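Local coordinates for protein acyl-CoA dehydrogenase (Bacillus anthracis, PDB 3OWA) that probably catalyses the FAD-dependent alpha,beta-dehydrogenation of acyl-CoA thioesters, at residues N525-L530 with A586-E591. Residues are numbered along the deposited sequence; the frame is centred on the assembly and turned at random.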
# COMPACT_ATOMS: atom_id res chain seq x y z
N ASN A 525 -25.49 -18.79 8.71
CA ASN A 525 -24.39 -17.88 9.04
C ASN A 525 -22.99 -18.43 8.79
O ASN A 525 -22.01 -18.00 9.43
CB ASN A 525 -24.56 -17.33 10.45
CG ASN A 525 -25.74 -16.39 10.55
OD1 ASN A 525 -25.76 -15.32 9.92
ND2 ASN A 525 -26.76 -16.78 11.33
N LYS A 526 -22.90 -19.33 7.82
CA LYS A 526 -21.67 -20.00 7.44
C LYS A 526 -20.56 -19.02 7.00
O LYS A 526 -19.40 -19.15 7.42
CB LYS A 526 -21.98 -21.00 6.32
CG LYS A 526 -20.75 -21.81 5.85
CD LYS A 526 -21.15 -23.05 5.07
CE LYS A 526 -20.30 -24.27 5.48
NZ LYS A 526 -20.80 -25.54 4.85
N GLN A 527 -20.93 -18.06 6.16
CA GLN A 527 -19.99 -17.03 5.68
C GLN A 527 -19.42 -16.21 6.84
O GLN A 527 -18.23 -15.99 6.92
CB GLN A 527 -20.67 -16.17 4.62
CG GLN A 527 -19.76 -15.23 3.81
CD GLN A 527 -18.95 -15.95 2.73
OE1 GLN A 527 -18.85 -17.19 2.70
NE2 GLN A 527 -18.34 -15.16 1.83
N LYS A 528 -20.26 -15.77 7.77
CA LYS A 528 -19.73 -15.06 8.93
C LYS A 528 -18.75 -15.89 9.75
O LYS A 528 -17.75 -15.37 10.23
CB LYS A 528 -20.84 -14.56 9.84
CG LYS A 528 -21.73 -13.52 9.22
CD LYS A 528 -22.84 -13.15 10.17
CE LYS A 528 -23.86 -12.39 9.39
NZ LYS A 528 -25.17 -12.48 10.00
N VAL A 529 -19.07 -17.18 9.94
CA VAL A 529 -18.21 -18.05 10.74
C VAL A 529 -16.84 -18.13 10.09
O VAL A 529 -15.82 -18.03 10.77
CB VAL A 529 -18.81 -19.47 10.93
CG1 VAL A 529 -17.75 -20.49 11.39
CG2 VAL A 529 -19.97 -19.43 11.90
N LEU A 530 -16.83 -18.33 8.77
CA LEU A 530 -15.63 -18.40 7.97
C LEU A 530 -14.77 -17.12 8.04
O LEU A 530 -13.58 -17.22 8.30
CB LEU A 530 -15.99 -18.74 6.51
CG LEU A 530 -16.42 -20.21 6.27
CD1 LEU A 530 -16.87 -20.38 4.84
CD2 LEU A 530 -15.33 -21.23 6.63
N ALA A 586 -14.40 -17.28 -0.86
CA ALA A 586 -14.34 -16.71 -2.22
C ALA A 586 -15.44 -17.25 -3.11
O ALA A 586 -16.02 -16.50 -3.90
CB ALA A 586 -13.00 -16.98 -2.83
N ALA A 587 -15.75 -18.54 -2.98
CA ALA A 587 -16.79 -19.13 -3.78
C ALA A 587 -18.07 -18.33 -3.65
O ALA A 587 -18.71 -18.02 -4.64
CB ALA A 587 -17.02 -20.64 -3.39
N LYS A 588 -18.46 -17.98 -2.41
CA LYS A 588 -19.72 -17.27 -2.20
C LYS A 588 -19.67 -15.78 -2.66
O LYS A 588 -20.65 -15.23 -3.18
CB LYS A 588 -20.11 -17.33 -0.74
CG LYS A 588 -21.54 -16.81 -0.52
CD LYS A 588 -22.03 -17.05 0.87
CE LYS A 588 -23.55 -16.95 0.91
NZ LYS A 588 -24.00 -17.22 2.30
N ILE A 589 -18.51 -15.15 -2.47
CA ILE A 589 -18.30 -13.79 -2.98
C ILE A 589 -18.45 -13.77 -4.50
O ILE A 589 -19.16 -12.92 -5.03
CB ILE A 589 -16.89 -13.30 -2.60
CG1 ILE A 589 -16.87 -13.07 -1.10
CG2 ILE A 589 -16.50 -12.01 -3.43
CD1 ILE A 589 -15.50 -12.87 -0.55
N LEU A 590 -17.82 -14.73 -5.18
CA LEU A 590 -17.88 -14.82 -6.63
C LEU A 590 -19.26 -15.24 -7.14
O LEU A 590 -19.65 -14.87 -8.24
CB LEU A 590 -16.84 -15.78 -7.17
CG LEU A 590 -15.41 -15.29 -6.99
CD1 LEU A 590 -14.44 -16.47 -7.12
CD2 LEU A 590 -15.11 -14.15 -8.00
N GLU A 591 -19.98 -16.00 -6.32
CA GLU A 591 -21.36 -16.39 -6.65
C GLU A 591 -22.31 -15.18 -6.61
O GLU A 591 -23.09 -14.97 -7.54
CB GLU A 591 -21.83 -17.50 -5.71
CG GLU A 591 -23.29 -17.84 -5.85
CD GLU A 591 -23.60 -18.59 -7.15
OE1 GLU A 591 -23.33 -19.81 -7.21
OE2 GLU A 591 -24.11 -17.95 -8.11
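Gln527 reaches from the first turn of helix 526-554 to Lys588 and Ile589 of helix 578-592, with Lys588 running past it in the opposite direction. At the root of the glutamine, CB lies close to Lys588 CD and 4.2 Å from Lys588 NZ, the extended lysine bringing its ammonium end alongside the base of its partner. CB points toward helix 578-592; CG, anti to the backbone N (chi1 -168°), continues the chain, and the bend at chi2 (76°) turns the amide. CG follows the lysine methylenes, and the amide carbon CD sits 3.8 Å from Lys588 CD. At the tip, OE1 rests 3.7 Å from Lys588 CB, and NE2 lies near the same methylene. NE2 also approaches Ile589 CG1 at 3.9 Å, the two side chains crossing at about a right angle. No hydrogen bond joins the two segments; instead, NE2 of the buried Gln527 bonds to Ile585 O, just before 586-591 on helix 578-592, and to Tyr531 OH on its own helix, two bonds that should hold the amide nitrogen on this side. The pair thus links the start of helix 526-554 to helix 578-592 near the chain's C-terminus, where Ile589 also packs on Val284 and Ala288 of helix 257-293 and Ala315 of helix 305-336.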